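Local coordinates for protein CurF (Lyngbya majuscula, PDB 2Q35) that probably decarboxylates an acyl intermediate during polyketide chain beta-branching, as the crotonase-fold ECH2 domain of CurF, at residues I93-L107 against A112-N126. The protein carries 1 engineered substitution. Residues are numbered along the deposited sequence; the frame is centred on the assembly and turned at random.
Sequences IIAAMQGHSFGGGLL and ADFVVFSQESVYATN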
ATOM      1  N   ILE A  93      17.514  11.573   3.016  1.00 11.09           N
ATOM      2  CA  ILE A  93      17.450  11.828   4.451  1.00 11.71           C
ATOM      3  C   ILE A  93      16.870  10.602   5.158  1.00 11.79           C
ATOM      4  O   ILE A  93      15.844  10.054   4.720  1.00 11.71           O
ATOM      5  CB  ILE A  93      16.559  13.064   4.762  1.00 12.70           C
ATOM      6  CG1 ILE A  93      17.071  14.319   4.067  1.00 13.46           C
ATOM      7  CG2 ILE A  93      16.426  13.321   6.301  1.00 12.19           C
ATOM      8  CD1 ILE A  93      16.032  15.474   4.169  1.00 14.18           C
ATOM      9  N   ILE A  94      17.525  10.172   6.243  1.00 11.72           N
ATOM     10  CA  ILE A  94      16.995   9.132   7.138  1.00 12.83           C
ATOM     11  C   ILE A  94      16.610   9.785   8.467  1.00 10.97           C
ATOM     12  O   ILE A  94      17.446  10.411   9.113  1.00 12.70           O
ATOM     13  CB  ILE A  94      18.063   8.061   7.423  1.00 11.24           C
ATOM     14  CG1 ILE A  94      18.591   7.449   6.109  1.00 11.38           C
ATOM     15  CG2 ILE A  94      17.533   6.968   8.384  1.00 13.06           C
ATOM     16  CD1 ILE A  94      19.833   6.552   6.242  1.00 15.15           C
ATOM     17  N   ALA A  95      15.347   9.656   8.874  1.00 10.56           N
ATOM     18  CA  ALA A  95      14.898  10.263  10.130  1.00 10.03           C
ATOM     19  C   ALA A  95      15.061   9.189  11.188  1.00 11.04           C
ATOM     20  O   ALA A  95      14.315   8.210  11.182  1.00 13.61           O
ATOM     21  CB  ALA A  95      13.456  10.659  10.056  1.00 12.57           C
ATOM     22  N   ALA A  96      16.011   9.406  12.070  1.00 11.57           N
ATOM     23  CA  ALA A  96      16.264   8.443  13.168  1.00 11.12           C
ATOM     24  C   ALA A  96      15.478   8.930  14.380  1.00 11.30           C
ATOM     25  O   ALA A  96      15.944   9.763  15.165  1.00 12.40           O
ATOM     26  CB  ALA A  96      17.768   8.342  13.476  1.00 14.03           C
ATOM     27  N   MET A  97      14.235   8.479  14.475  1.00 11.51           N
ATOM     28  CA  MET A  97      13.340   8.985  15.495  1.00 12.50           C
ATOM     29  C   MET A  97      13.558   8.128  16.760  1.00 12.06           C
ATOM     30  O   MET A  97      12.776   7.227  17.057  1.00 14.05           O
ATOM     31  CB  MET A  97      11.901   8.969  15.009  1.00 14.60           C
ATOM     32  CG  MET A  97      11.703   9.781  13.737  1.00 14.79           C
ATOM     33  SD  MET A  97       9.959  10.176  13.391  1.00 18.01           S
ATOM     34  CE  MET A  97       9.198   8.558  13.564  1.00 20.02           C
ATOM     35  N   GLN A  98      14.627   8.458  17.473  1.00 13.87           N
ATOM     36  CA  GLN A  98      15.032   7.681  18.674  1.00 12.93           C
ATOM     37  C   GLN A  98      14.150   7.986  19.881  1.00 14.43           C
ATOM     38  O   GLN A  98      14.213   7.285  20.911  1.00 16.28           O
ATOM     39  CB  GLN A  98      16.521   7.930  18.985  1.00 14.07           C
ATOM     40  CG  GLN A  98      16.872   9.093  19.949  1.00 15.33           C
ATOM     41  CD  GLN A  98      16.249  10.442  19.600  1.00 16.26           C
ATOM     42  OE1 GLN A  98      16.037  10.786  18.418  1.00 16.80           O
ATOM     43  NE2 GLN A  98      15.929  11.214  20.633  1.00 14.40           N
ATOM     44  N   GLY A  99      13.408   9.080  19.779  1.00 14.06           N
ATOM     45  CA  GLY A  99      12.483   9.564  20.798  1.00 13.64           C
ATOM     46  C   GLY A  99      11.077   9.818  20.281  1.00 13.70           C
ATOM     47  O   GLY A  99      10.718   9.409  19.171  1.00 14.04           O
ATOM     48  N   HIS A 100      10.265  10.470  21.106  1.00 12.74           N
ATOM     49  CA  HIS A 100       8.864  10.641  20.794  1.00 12.73           C
ATOM     50  C   HIS A 100       8.760  11.604  19.611  1.00 12.71           C
ATOM     51  O   HIS A 100       9.629  12.465  19.420  1.00 13.86           O
ATOM     52  CB  HIS A 100       8.141  11.303  21.955  1.00 13.95           C
ATOM     53  CG  HIS A 100       8.341  10.619  23.272  1.00 14.27           C
ATOM     54  ND1 HIS A 100       7.987   9.306  23.491  1.00 16.67           N
ATOM     55  CD2 HIS A 100       8.800  11.089  24.454  1.00 17.63           C
ATOM     56  CE1 HIS A 100       8.246   8.986  24.749  1.00 17.02           C
ATOM     57  NE2 HIS A 100       8.754  10.047  25.352  1.00 18.22           N
ATOM     58  N   SER A 101       7.671  11.464  18.866  1.00 13.75           N
ATOM     59  CA  SER A 101       7.347  12.446  17.803  1.00 12.76           C
ATOM     60  C   SER A 101       5.856  12.746  17.816  1.00 13.79           C
ATOM     61  O   SER A 101       5.035  11.836  17.616  1.00 13.68           O
ATOM     62  CB  SER A 101       7.736  11.866  16.441  1.00 14.26           C
ATOM     63  OG  SER A 101       9.078  11.427  16.410  1.00 14.04           O
ATOM     64  N   PHE A 102       5.504  14.024  18.030  1.00 13.87           N
ATOM     65  CA  PHE A 102       4.111  14.425  18.179  1.00 14.90           C
ATOM     66  C   PHE A 102       3.725  15.447  17.111  1.00 15.50           C
ATOM     67  O   PHE A 102       4.454  16.420  16.898  1.00 15.64           O
ATOM     68  CB  PHE A 102       3.885  15.093  19.532  1.00 16.20           C
ATOM     69  CG  PHE A 102       4.219  14.217  20.717  1.00 16.84           C
ATOM     70  CD1 PHE A 102       5.320  14.509  21.501  1.00 20.70           C
ATOM     71  CD2 PHE A 102       3.420  13.138  21.046  1.00 23.33           C
ATOM     72  CE1 PHE A 102       5.651  13.725  22.606  1.00 21.48           C
ATOM     73  CE2 PHE A 102       3.732  12.350  22.163  1.00 20.02           C
ATOM     74  CZ  PHE A 102       4.861  12.652  22.935  1.00 17.90           C
ATOM     75  N   GLY A 103       2.575  15.226  16.480  1.00 17.06           N
ATOM     76  CA  GLY A 103       1.964  16.197  15.557  1.00 15.45           C
ATOM     77  C   GLY A 103       2.874  16.510  14.387  1.00 15.86           C
ATOM     78  O   GLY A 103       3.340  15.593  13.699  1.00 15.17           O
ATOM     79  N   GLY A 104       3.168  17.798  14.209  1.00 15.35           N
ATOM     80  CA  GLY A 104       4.129  18.228  13.195  1.00 15.50           C
ATOM     81  C   GLY A 104       5.476  17.533  13.335  1.00 15.77           C
ATOM     82  O   GLY A 104       6.214  17.367  12.348  1.00 15.63           O
ATOM     83  N   GLY A 105       5.818  17.133  14.567  1.00 14.09           N
ATOM     84  CA  GLY A 105       7.093  16.447  14.804  1.00 13.94           C
ATOM     85  C   GLY A 105       7.126  15.049  14.196  1.00 13.33           C
ATOM     86  O   GLY A 105       8.179  14.576  13.760  1.00 13.80           O
ATOM     87  N   LEU A 106       5.982  14.374  14.174  1.00 12.33           N
ATOM     88  CA  LEU A 106       5.910  13.076  13.497  1.00 14.69           C
ATOM     89  C   LEU A 106       6.001  13.332  11.989  1.00 15.18           C
ATOM     90  O   LEU A 106       6.703  12.617  11.284  1.00 15.50           O
ATOM     91  CB  LEU A 106       4.619  12.314  13.847  1.00 14.30           C
ATOM     92  CG  LEU A 106       4.359  11.025  13.076  1.00 15.03           C
ATOM     93  CD1 LEU A 106       5.498  10.027  13.312  1.00 17.14           C
ATOM     94  CD2 LEU A 106       2.975  10.399  13.431  1.00 17.09           C
ATOM     95  N   LEU A 107       5.285  14.341  11.498  1.00 14.69           N
ATOM     96  CA  LEU A 107       5.360  14.643  10.056  1.00 14.33           C
ATOM     97  C   LEU A 107       6.755  15.013   9.609  1.00 14.06           C
ATOM     98  O   LEU A 107       7.185  14.598   8.538  1.00 14.62           O
ATOM     99  CB  LEU A 107       4.357  15.730   9.653  1.00 15.35           C
ATOM    100  CG  LEU A 107       2.946  15.187   9.353  1.00 22.11           C
ATOM    101  CD1 LEU A 107       2.980  14.353   8.057  1.00 23.94           C
ATOM    102  CD2 LEU A 107       2.332  14.377  10.501  1.00 25.47           C
ATOM    103  N   ALA A 112      10.945  12.541   5.521  1.00 13.16           N
ATOM    104  CA  ALA A 112      12.244  11.985   5.112  1.00 12.63           C
ATOM    105  C   ALA A 112      12.078  10.784   4.175  1.00 12.81           C
ATOM    106  O   ALA A 112      10.991  10.230   4.000  1.00 14.76           O
ATOM    107  CB  ALA A 112      13.092  11.581   6.349  1.00 14.06           C
ATOM    108  N   ASP A 113      13.177  10.381   3.557  1.00 12.39           N
ATOM    109  CA  ASP A 113      13.114   9.290   2.601  1.00 11.88           C
ATOM    110  C   ASP A 113      13.052   7.933   3.269  1.00 13.04           C
ATOM    111  O   ASP A 113      12.425   6.998   2.750  1.00 13.73           O
ATOM    112  CB  ASP A 113      14.299   9.381   1.659  1.00 11.88           C
ATOM    113  CG  ASP A 113      14.367  10.739   0.991  1.00 12.00           C
ATOM    114  OD1 ASP A 113      13.524  11.030   0.097  1.00 16.90           O
ATOM    115  OD2 ASP A 113      15.200  11.555   1.416  1.00 13.62           O
ATOM    116  N   PHE A 114      13.693   7.843   4.427  1.00 12.36           N
ATOM    117  CA  PHE A 114      13.678   6.635   5.260  1.00 12.69           C
ATOM    118  C   PHE A 114      13.391   7.051   6.695  1.00 12.28           C
ATOM    119  O   PHE A 114      13.713   8.175   7.093  1.00 13.28           O
ATOM    120  CB  PHE A 114      15.050   5.990   5.215  1.00 13.07           C
ATOM    121  CG  PHE A 114      15.424   5.485   3.849  1.00 11.62           C
ATOM    122  CD1 PHE A 114      16.128   6.303   2.965  1.00 14.91           C
ATOM    123  CD2 PHE A 114      15.065   4.208   3.445  1.00 17.30           C
ATOM    124  CE1 PHE A 114      16.461   5.841   1.697  1.00 17.02           C
ATOM    125  CE2 PHE A 114      15.418   3.730   2.193  1.00 19.26           C
ATOM    126  CZ  PHE A 114      16.087   4.559   1.315  1.00 17.60           C
ATOM    127  N   VAL A 115      12.778   6.153   7.479  1.00 11.94           N
ATOM    128  CA  VAL A 115      12.357   6.521   8.831  1.00 11.95           C
ATOM    129  C   VAL A 115      12.638   5.306   9.714  1.00 12.92           C
ATOM    130  O   VAL A 115      12.399   4.162   9.303  1.00 15.03           O
ATOM    131  CB  VAL A 115      10.861   6.870   8.897  1.00 12.29           C
ATOM    132  CG1 VAL A 115      10.464   7.359  10.277  1.00 14.82           C
ATOM    133  CG2 VAL A 115      10.509   7.957   7.829  1.00 14.95           C
ATOM    134  N   VAL A 116      13.175   5.572  10.905  1.00 13.07           N
ATOM    135  CA  VAL A 116      13.402   4.503  11.919  1.00 12.70           C
ATOM    136  C   VAL A 116      12.714   4.956  13.208  1.00 13.89           C
ATOM    137  O   VAL A 116      12.875   6.110  13.651  1.00 13.69           O
ATOM    138  CB  VAL A 116      14.897   4.264  12.207  1.00 12.05           C
ATOM    139  CG1 VAL A 116      15.062   3.020  13.123  1.00 15.53           C
ATOM    140  CG2 VAL A 116      15.688   4.064  10.914  1.00 15.65           C
ATOM    141  N   PHE A 117      11.956   4.037  13.837  1.00 13.71           N
ATOM    142  CA  PHE A 117      11.159   4.367  15.021  1.00 12.19           C
ATOM    143  C   PHE A 117      11.772   3.621  16.205  1.00 12.41           C
ATOM    144  O   PHE A 117      12.407   2.581  15.987  1.00 13.89           O
ATOM    145  CB  PHE A 117       9.730   3.819  14.903  1.00 11.98           C
ATOM    146  CG  PHE A 117       8.847   4.569  13.936  1.00 13.83           C
ATOM    147  CD1 PHE A 117       7.813   5.358  14.414  1.00 15.46           C
ATOM    148  CD2 PHE A 117       9.009   4.402  12.576  1.00 17.65           C
ATOM    149  CE1 PHE A 117       6.958   6.059  13.506  1.00 17.21           C
ATOM    150  CE2 PHE A 117       8.182   5.087  11.677  1.00 17.10           C
ATOM    151  CZ  PHE A 117       7.158   5.907  12.157  1.00 18.76           C
ATOM    152  N   SER A 118      11.582   4.178  17.402  1.00 12.05           N
ATOM    153  CA  SER A 118      11.976   3.532  18.686  1.00 12.20           C
ATOM    154  C   SER A 118      10.809   2.710  19.224  1.00 13.36           C
ATOM    155  O   SER A 118       9.670   3.183  19.309  1.00 14.25           O
ATOM    156  CB  SER A 118      12.354   4.624  19.696  1.00 13.29           C
ATOM    157  OG  SER A 118      12.248   4.159  21.049  1.00 18.55           O
ATOM    158  N   GLN A 119      11.109   1.498  19.700  1.00 13.27           N
ATOM    159  CA  GLN A 119      10.103   0.626  20.271  1.00 15.56           C
ATOM    160  C   GLN A 119       9.410   1.233  21.477  1.00 14.20           C
ATOM    161  O   GLN A 119       8.217   1.038  21.663  1.00 15.75           O
ATOM    162  CB  GLN A 119      10.746  -0.688  20.723  1.00 15.00           C
ATOM    163  CG  GLN A 119      11.163  -1.624  19.623  1.00 16.64           C
ATOM    164  CD  GLN A 119      12.029  -2.801  20.141  1.00 21.76           C
ATOM    165  OE1 GLN A 119      12.456  -3.665  19.362  1.00 36.22           O
ATOM    166  NE2 GLN A 119      12.299  -2.821  21.444  1.00 27.39           N
ATOM    167  N   GLU A 120      10.169   1.966  22.286  1.00 13.90           N
ATOM    168  CA  GLU A 120       9.704   2.443  23.595  1.00 16.49           C
ATOM    169  C   GLU A 120       9.027   3.809  23.546  1.00 16.26           C
ATOM    170  O   GLU A 120       8.312   4.189  24.480  1.00 17.09           O
ATOM    171  CB  GLU A 120      10.880   2.513  24.581  1.00 16.93           C
ATOM    172  CG  GLU A 120      11.536   1.170  24.921  1.00 22.13           C
ATOM    173  CD  GLU A 120      12.577   0.720  23.897  1.00 27.18           C
ATOM    174  OE1 GLU A 120      12.825   1.454  22.909  1.00 19.27           O
ATOM    175  OE2 GLU A 120      13.144  -0.387  24.090  1.00 29.68           O
ATOM    176  N   SER A 121       9.259   4.544  22.464  1.00 14.98           N
ATOM    177  CA  SER A 121       8.788   5.927  22.371  1.00 16.12           C
ATOM    178  C   SER A 121       7.377   5.981  21.842  1.00 15.39           C
ATOM    179  O   SER A 121       6.855   4.983  21.331  1.00 15.16           O
ATOM    180  CB  SER A 121       9.745   6.732  21.502  1.00 17.12           C
ATOM    181  OG  SER A 121      11.044   6.693  22.079  1.00 16.37           O
ATOM    182  N   VAL A 122       6.772   7.163  21.943  1.00 15.19           N
ATOM    183  CA  VAL A 122       5.393   7.375  21.600  1.00 15.68           C
ATOM    184  C   VAL A 122       5.317   8.269  20.356  1.00 14.27           C
ATOM    185  O   VAL A 122       6.126   9.176  20.213  1.00 14.94           O
ATOM    186  CB  VAL A 122       4.651   7.946  22.866  1.00 18.24           C
ATOM    187  CG1 VAL A 122       3.653   8.986  22.561  1.00 23.40           C
ATOM    188  CG2 VAL A 122       4.078   6.763  23.676  1.00 18.18           C
ATOM    189  N   TYR A 123       4.359   7.961  19.485  1.00 13.98           N
ATOM    190  CA  TYR A 123       4.158   8.684  18.199  1.00 13.10           C
ATOM    191  C   TYR A 123       2.681   9.027  18.035  1.00 14.11           C
ATOM    192  O   TYR A 123       1.810   8.205  18.290  1.00 13.98           O
ATOM    193  CB  TYR A 123       4.666   7.811  17.028  1.00 14.07           C
ATOM    194  CG  TYR A 123       6.122   7.456  17.230  1.00 14.28           C
ATOM    195  CD1 TYR A 123       7.129   8.347  16.888  1.00 15.19           C
ATOM    196  CD2 TYR A 123       6.478   6.271  17.893  1.00 15.96           C
ATOM    197  CE1 TYR A 123       8.470   8.061  17.125  1.00 12.83           C
ATOM    198  CE2 TYR A 123       7.802   5.982  18.140  1.00 14.72           C
ATOM    199  CZ  TYR A 123       8.788   6.870  17.774  1.00 13.23           C
ATOM    200  OH  TYR A 123      10.113   6.618  18.024  1.00 13.78           O
ATOM    201  N   ALA A 124       2.374  10.245  17.567  1.00 13.39           N
ATOM    202  CA  ALA A 124       0.965  10.626  17.457  1.00 13.69           C
ATOM    203  C   ALA A 124       0.801  11.701  16.383  1.00 14.30           C
ATOM    204  O   ALA A 124       1.663  12.564  16.265  1.00 16.47           O
ATOM    205  CB  ALA A 124       0.441  11.181  18.764  1.00 14.13           C
ATOM    206  N   THR A 125      -0.301  11.628  15.633  1.00 15.56           N
ATOM    207  CA  THR A 125      -0.790  12.778  14.850  1.00 16.53           C
ATOM    208  C   THR A 125      -1.918  13.267  15.753  1.00 17.75           C
ATOM    209  O   THR A 125      -3.051  12.773  15.667  1.00 18.21           O
ATOM    210  CB  THR A 125      -1.366  12.365  13.473  1.00 16.51           C
ATOM    211  OG1 THR A 125      -2.257  11.253  13.613  1.00 23.90           O
ATOM    212  CG2 THR A 125      -0.273  11.979  12.471  1.00 18.17           C
ATOM    213  N   ASN A 126      -1.579  14.178  16.667  1.00 16.59           N
ATOM    214  CA  ASN A 126      -2.447  14.530  17.802  1.00 17.64           C
ATOM    215  C   ASN A 126      -3.443  15.669  17.540  1.00 16.54           C
ATOM    216  O   ASN A 126      -4.170  16.086  18.430  1.00 15.11           O
ATOM    217  CB  ASN A 126      -1.619  14.831  19.057  1.00 20.15           C
ATOM    218  CG  ASN A 126      -0.578  15.879  18.815  1.00 19.74           C
ATOM    219  OD1 ASN A 126      -0.574  16.537  17.765  1.00 23.22           O
ATOM    220  ND2 ASN A 126       0.324  16.064  19.786  1.00 26.03           N
TER
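Ile93 O is gripped by two backbone N-H groups, Asp113 N at 2.9 Å and Phe114 N, the latter straighter and in the carbonyl plane. Asp113 completes the clasp: its OD2 takes the N-H of Ile93 at 2.8 Å through the anti lone pair, while also forming a salt bridge with Lys204. From here strands 93-97 and 114-118 run parallel, Ala95 bonding to Phe114 and Val116. Beyond them, Tyr123 reaches back from the second, smaller sheet to give its hydroxyl to Met97 O (OH to O 2.9 Å). Met97 itself bends at chi3 (-50°), which brings CE over one face of the Phe117 ring, 3.6 Å from its centroid, in a CH-pi contact; Phe117 CD1 in turn lies over the centre of the Tyr123 ring, and Leu106 CD1 packs against both aromatics. At the start of strand 100-102 the His100 ring takes Val122 N at ND1, 2.9 Å away and in the ring plane, before Ser101 and Gly103, the N-cap of helix 104-110, continue the parallel pairing with 122-124. Phe102 CE2 meets Val122 CG1 at 3.4 Å. The Tyr123 bond ties together the two roughly perpendicular sheets of the crotonase fold, and accepting the Val122 N-H is consistent with an unprotonated His100 ND1, the ring's proton then probably sitting on NE2.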